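Local coordinates for Lin1840 protein (Listeria innocua serovar 6a, PDB 4ZOC) that probably hydrolyses terminal, non-reducing beta-D-glucosyl residues to release beta-D-glucose, acting in beta-1,2-glucan metabolism, at residues Pro245-Lys250 with Trp271-Glu276; Asp299-Met302 with Cys306-His309; Ala194-Gly197 with Leu203-Asn206. The protein carries 2 engineered substitutions. One frame throughout, in Å; residues are numbered along the deposited sequence.

Interaction 1: Pro245-Lys250 with Trp271-Glu276; sequences PATMNK and WGAVAE. With BGC (beta-D-glucopyranose), chain G.
T247 meets A273 and V274 through two branches of one side chain. Its OG1 lies 3.3 Å from A273 CB, and its CG2 rests on V274 CG2 at 3.8 Å, the two side chains crossing at about a right angle. OG1 lies beside the backbone N (chi1 -60°), which leaves CG2 anti to it and directed at V274. The hydrogen-bond partner of T247 OG1 is T236 OG1, on barrel strand 233-236, and S293 of helix 286-295 touches both T247 and V274. The contact thus joins two loops of the TIM barrel of this glycosyl hydrolase family 3 protein, those following strands 244-245 and 266-268. On the first loop, M248 N bonds P245 O at 3.0 Å to close a tight turn, and N249 then takes the N-cap position of helix 250-260. On the second, the W271 side chain, CG anti to the backbone N (chi1 -176°), lays one indole face against the bound glucose, whose C1 sits 3.7 Å above the ring plane, over its centre. E473 of the same chain and R572 of the second subunit hydrogen-bond the same sugar, and that R572 also forms a salt bridge with E276 OE1 and a hydrogen bond with W271 O.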
# COMPACT_ATOMS: atom_id res chain seq x y z
N PRO A 245 9.70 8.47 -13.84
CA PRO A 245 9.77 7.17 -14.51
C PRO A 245 11.18 6.61 -14.54
O PRO A 245 12.12 7.33 -14.92
CB PRO A 245 9.26 7.50 -15.91
CG PRO A 245 8.31 8.57 -15.67
CD PRO A 245 9.01 9.46 -14.67
N ALA A 246 11.36 5.34 -14.15
CA ALA A 246 12.70 4.79 -14.02
C ALA A 246 13.56 5.04 -15.28
O ALA A 246 14.79 5.30 -15.19
CB ALA A 246 12.62 3.29 -13.72
N THR A 247 12.95 4.94 -16.45
CA THR A 247 13.69 4.97 -17.74
C THR A 247 14.41 6.30 -17.93
O THR A 247 15.52 6.32 -18.50
CB THR A 247 12.70 4.69 -18.91
OG1 THR A 247 12.16 3.36 -18.65
CG2 THR A 247 13.37 4.74 -20.30
N MET A 248 13.81 7.38 -17.43
CA MET A 248 14.50 8.71 -17.51
C MET A 248 14.93 9.24 -16.16
O MET A 248 15.10 10.46 -15.99
CB MET A 248 13.60 9.73 -18.23
CG MET A 248 12.26 10.05 -17.59
SD MET A 248 11.42 11.49 -18.24
CE MET A 248 12.24 12.80 -17.30
N ASN A 249 15.13 8.34 -15.19
CA ASN A 249 15.51 8.79 -13.86
C ASN A 249 17.02 8.84 -13.73
O ASN A 249 17.66 7.83 -13.63
CB ASN A 249 14.86 7.92 -12.84
CG ASN A 249 15.04 8.42 -11.44
OD1 ASN A 249 16.08 8.94 -11.10
ND2 ASN A 249 14.01 8.23 -10.60
N LYS A 250 17.60 10.05 -13.81
CA LYS A 250 19.04 10.19 -13.89
C LYS A 250 19.68 9.76 -12.65
O LYS A 250 20.75 9.12 -12.65
CB LYS A 250 19.50 11.67 -14.16
CG LYS A 250 18.94 12.29 -15.35
CD LYS A 250 19.58 13.67 -15.63
CE LYS A 250 18.52 14.72 -15.92
NZ LYS A 250 17.87 14.53 -17.27
N TRP A 271 9.81 -2.62 -22.73
CA TRP A 271 9.15 -2.40 -24.00
C TRP A 271 8.38 -1.09 -24.04
O TRP A 271 7.48 -0.87 -23.28
CB TRP A 271 8.22 -3.53 -24.34
CG TRP A 271 7.54 -3.46 -25.71
CD1 TRP A 271 6.63 -2.54 -26.12
CD2 TRP A 271 7.69 -4.38 -26.79
NE1 TRP A 271 6.18 -2.83 -27.37
CE2 TRP A 271 6.81 -3.97 -27.81
CE3 TRP A 271 8.37 -5.57 -26.95
CZ2 TRP A 271 6.67 -4.66 -29.02
CZ3 TRP A 271 8.28 -6.24 -28.16
CH2 TRP A 271 7.40 -5.81 -29.16
N GLY A 272 8.79 -0.22 -24.99
CA GLY A 272 8.21 1.06 -25.18
C GLY A 272 8.40 2.06 -24.03
O GLY A 272 7.83 3.15 -24.11
N ALA A 273 9.21 1.75 -23.00
CA ALA A 273 9.22 2.56 -21.81
C ALA A 273 9.85 3.94 -22.09
O ALA A 273 9.63 4.92 -21.34
CB ALA A 273 10.02 1.86 -20.72
N VAL A 274 10.66 4.04 -23.13
CA VAL A 274 11.18 5.39 -23.50
C VAL A 274 10.02 6.31 -23.95
O VAL A 274 9.87 7.41 -23.41
CB VAL A 274 12.27 5.31 -24.59
CG1 VAL A 274 12.62 6.71 -25.02
CG2 VAL A 274 13.53 4.57 -24.08
N ALA A 275 9.19 5.86 -24.90
CA ALA A 275 8.03 6.60 -25.42
C ALA A 275 7.01 6.87 -24.32
O ALA A 275 6.38 7.92 -24.24
CB ALA A 275 7.42 5.83 -26.59
N GLU A 276 6.98 5.96 -23.38
CA GLU A 276 5.92 5.93 -22.33
C GLU A 276 6.20 6.95 -21.27
O GLU A 276 5.31 7.26 -20.48
CB GLU A 276 5.72 4.52 -21.79
CG GLU A 276 4.94 3.66 -22.81
CD GLU A 276 4.95 2.19 -22.55
OE1 GLU A 276 5.33 1.80 -21.43
OE2 GLU A 276 4.46 1.49 -23.48
C2 BGC G . 3.44 -5.97 -25.98
C3 BGC G . 3.94 -5.02 -24.84
C4 BGC G . 4.59 -5.80 -23.63
C5 BGC G . 5.63 -6.76 -24.25
C6 BGC G . 6.28 -7.52 -23.14
C1 BGC G . 4.60 -6.79 -26.42
O1 BGC G . 4.22 -7.64 -27.53
O2 BGC G . 2.92 -5.24 -27.08
O3 BGC G . 2.85 -4.19 -24.40
O4 BGC G . 5.14 -4.91 -22.59
O5 BGC G . 5.05 -7.57 -25.32
O6 BGC G . 5.29 -8.36 -22.56

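Interaction 2: Asp299-Met302 with Cys306-His309; sequences DLEM and CYIH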
# COMPACT_ATOMS: atom_id res chain seq x y z
N ASP A 299 20.75 2.89 -23.17
CA ASP A 299 21.52 2.63 -24.38
C ASP A 299 20.73 2.12 -25.53
O ASP A 299 21.19 2.20 -26.67
CB ASP A 299 22.63 1.67 -24.08
CG ASP A 299 23.54 2.18 -22.98
OD1 ASP A 299 23.83 3.42 -22.96
OD2 ASP A 299 24.02 1.35 -22.20
N LEU A 300 19.59 1.49 -25.25
CA LEU A 300 18.88 0.66 -26.27
C LEU A 300 17.40 0.77 -26.05
O LEU A 300 16.93 0.38 -24.97
CB LEU A 300 19.39 -0.79 -26.14
CG LEU A 300 18.89 -1.80 -27.18
CD1 LEU A 300 19.07 -1.33 -28.64
CD2 LEU A 300 19.48 -3.20 -26.89
N GLU A 301 16.71 1.31 -27.05
CA GLU A 301 15.29 1.59 -27.02
C GLU A 301 14.54 0.41 -27.61
O GLU A 301 14.70 0.08 -28.78
CB GLU A 301 14.97 2.87 -27.78
CG GLU A 301 13.47 3.20 -27.80
CD GLU A 301 13.16 4.55 -28.24
OE1 GLU A 301 14.08 5.23 -28.74
OE2 GLU A 301 11.96 4.93 -28.16
N MET A 302 13.75 -0.24 -26.74
CA MET A 302 13.09 -1.45 -27.16
C MET A 302 11.76 -1.14 -27.89
O MET A 302 10.73 -0.80 -27.26
CB MET A 302 12.79 -2.31 -25.92
CG MET A 302 12.09 -3.61 -26.28
SD MET A 302 11.68 -4.71 -24.90
CE MET A 302 13.30 -5.17 -24.26
N CYS A 306 11.69 6.99 -30.44
CA CYS A 306 12.13 8.25 -30.01
C CYS A 306 13.59 8.51 -30.41
O CYS A 306 13.88 9.56 -30.99
CB CYS A 306 12.00 8.44 -28.47
SG CYS A 306 10.32 8.16 -27.91
N TYR A 307 14.50 7.59 -30.08
CA TYR A 307 15.89 7.76 -30.46
C TYR A 307 16.06 7.92 -31.94
O TYR A 307 16.67 8.91 -32.43
CB TYR A 307 16.80 6.63 -29.96
CG TYR A 307 17.14 6.67 -28.44
CD1 TYR A 307 16.80 7.75 -27.60
CD2 TYR A 307 17.80 5.59 -27.86
CE1 TYR A 307 17.16 7.77 -26.29
CE2 TYR A 307 18.18 5.61 -26.53
CZ TYR A 307 17.81 6.69 -25.72
OH TYR A 307 18.20 6.76 -24.43
N ILE A 308 15.52 6.94 -32.67
CA ILE A 308 15.73 6.89 -34.12
C ILE A 308 15.28 8.19 -34.83
O ILE A 308 15.99 8.71 -35.69
CB ILE A 308 15.18 5.55 -34.65
CG1 ILE A 308 15.85 5.20 -35.98
CG2 ILE A 308 13.68 5.54 -34.81
CD1 ILE A 308 17.16 4.46 -35.82
N HIS A 309 14.13 8.73 -34.44
CA HIS A 309 13.59 9.91 -35.09
C HIS A 309 14.07 11.25 -34.51
O HIS A 309 14.08 12.26 -35.24
CB HIS A 309 12.06 9.84 -35.15
CG HIS A 309 11.54 8.74 -36.03
ND1 HIS A 309 12.16 8.36 -37.20
CD2 HIS A 309 10.47 7.91 -35.89
CE1 HIS A 309 11.52 7.33 -37.73
NE2 HIS A 309 10.48 7.05 -36.96
O HOH W 1 14.50 4.55 -31.35
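E301 places its carboxylate against the first turn of helix 306-316 and accepts a backbone N-H with each oxygen. OE1 takes Y307 N at 2.7 Å, nearly straight (N-H...O 167°), through the syn lone pair; OE2 takes C306 N at 3.1 Å, also on the syn side but 24° out of the carboxylate plane. This is the tight part of the contact. The side chain reaches it fully extended, with CG anti to the backbone N. OE2 has a further partner in the hydroxyl of T304, between the two segments, so the group is held from several directions. C306 SG stands 3.6 Å from E301 OE2, while Y307 CB comes to 3.3 Å from E301 OE1. The Y307 ring plane is turned 83° from the carboxylate. A carboxylate accepting the first N-H groups of a helix is a familiar arrangement at helix N termini, and the helix end would probably favour the charged form of E301.

Beyond this grip the fit is looser. A water donates to E301 OE1 and accepts from I308 N at 2.9 Å, bridging the strand to the next N-H of the helix. Toward D299 the ring edge of Y307 makes a long approach, CE2 lying 4.4 Å from D299 C. Y307 OH is bonded to V298 O, and D299 reaches R331 and R258 by salt bridges.

Helix 286-295 packs on C306 and Y307, and strand 301-302 stands in the parallel barrel sheet beside strand 23-25, the E301 backbone hydrogen-bonded to C22 and Q24.

Interaction 3: Ala194-Gly197 with Leu203-Asn206; sequences AAYG and LEYN
Y196 and E204 cross at about a right angle and meet through polar atoms: Y196 OH donates to E204 OE2 at 2.7 Å, a weak hydrogen bond by its geometry, with ring and carboxylate planes 41° apart. A bend at chi2 (62°) turns the E204 carboxylate toward Y196. Within its own segment OE2 also accepts from Y205 N at 3.0 Å, which arrives on the anti side and 23° out of plane. Outside the two segments, R149 is hydrogen-bonded to Y196 OH, W147 NE1 to E204 OE2 and A474 N to E204 OE1, so both oxygens of the buried carboxylate are engaged. Backbone bonding supports the site: N206 N to L203 O (3.1 Å) closes a type II beta turn with E204 and Y205 at its two central positions.

Van der Waals contacts are few. Within segment 203-206, E204 CG lies 3.2 Å above the Y205 ring, over its centre. Y205 CD1 comes to 3.8 Å from Y196 OH.

Both segments belong to the loop after TIM-barrel strand 187-193. E204 O accepts from S585 of the second subunit, and Y205 OH bonds E473, a residue of the glucose pocket, consistent with a loop bordering that pocket.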
# COMPACT_ATOMS: atom_id res chain seq x y z
N ALA A 194 13.85 0.10 -11.20
CA ALA A 194 13.83 -0.59 -9.92
C ALA A 194 12.50 -0.48 -9.28
O ALA A 194 11.79 0.46 -9.56
CB ALA A 194 14.81 0.04 -8.91
N ALA A 195 12.20 -1.48 -8.43
CA ALA A 195 11.15 -1.44 -7.42
C ALA A 195 9.74 -1.60 -8.03
O ALA A 195 8.75 -1.25 -7.43
CB ALA A 195 11.23 -0.19 -6.60
N TYR A 196 9.70 -2.22 -9.21
CA TYR A 196 8.47 -2.35 -9.96
C TYR A 196 7.37 -3.15 -9.19
O TYR A 196 6.19 -2.97 -9.41
CB TYR A 196 8.88 -3.05 -11.30
CG TYR A 196 7.89 -3.39 -12.35
CD1 TYR A 196 6.77 -2.63 -12.61
CD2 TYR A 196 8.11 -4.49 -13.13
CE1 TYR A 196 5.84 -2.97 -13.61
CE2 TYR A 196 7.25 -4.76 -14.18
CZ TYR A 196 6.10 -4.07 -14.39
OH TYR A 196 5.22 -4.41 -15.39
N GLY A 197 7.82 -4.13 -8.41
CA GLY A 197 6.90 -5.05 -7.64
C GLY A 197 6.06 -4.34 -6.56
O GLY A 197 5.12 -4.94 -6.02
N LEU A 203 -1.84 -3.07 -9.16
CA LEU A 203 -2.34 -2.72 -10.47
C LEU A 203 -1.15 -2.58 -11.45
O LEU A 203 -0.18 -1.92 -11.18
CB LEU A 203 -3.16 -1.39 -10.35
CG LEU A 203 -3.66 -0.77 -11.62
CD1 LEU A 203 -4.54 -1.76 -12.41
CD2 LEU A 203 -4.42 0.54 -11.29
N GLU A 204 -1.21 -3.27 -12.57
CA GLU A 204 -0.07 -3.25 -13.49
C GLU A 204 0.34 -1.86 -13.92
O GLU A 204 -0.47 -0.98 -14.21
CB GLU A 204 -0.36 -4.12 -14.72
CG GLU A 204 0.83 -4.37 -15.53
CD GLU A 204 1.87 -5.11 -14.76
OE1 GLU A 204 1.81 -6.37 -14.62
OE2 GLU A 204 2.81 -4.46 -14.18
N TYR A 205 1.65 -1.66 -13.92
CA TYR A 205 2.33 -0.40 -14.33
C TYR A 205 2.10 0.72 -13.40
O TYR A 205 2.52 1.85 -13.72
CB TYR A 205 1.99 0.03 -15.77
CG TYR A 205 1.92 -1.10 -16.80
CD1 TYR A 205 3.05 -1.82 -17.14
CD2 TYR A 205 0.74 -1.43 -17.38
CE1 TYR A 205 2.98 -2.84 -18.06
CE2 TYR A 205 0.63 -2.49 -18.29
CZ TYR A 205 1.78 -3.15 -18.64
OH TYR A 205 1.81 -4.14 -19.55
N ASN A 206 1.35 0.50 -12.31
CA ASN A 206 0.90 1.60 -11.47
C ASN A 206 2.02 2.19 -10.59
O ASN A 206 3.12 1.61 -10.45
CB ASN A 206 -0.26 1.15 -10.58
CG ASN A 206 -1.10 2.28 -10.04
OD1 ASN A 206 -1.11 3.41 -10.57
ND2 ASN A 206 -1.82 1.98 -8.97

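How the interactions relate
All three contacts belong to the TIM-barrel part of the chain, with interaction 1 between the other two. Interactions 1 and 2, centres about 11 Å apart, touch directly: G272 N and M302 O, 3.0 Å apart, probably form a hydrogen bond, and V274 CB packs 3.6 Å from E301 OE2. Interaction 3, its centre about 13 Å from that of interaction 1, meets it only lightly, A194 N lying 4.2 Å from A246 CB. Interactions 2 and 3 do not touch, their nearest atoms being about 11 Å apart. Interaction 1 carries W271 of the glucose pocket, the Y205 side chain lies about 5 Å from a bound glucose, and that of E301 about 13 Å.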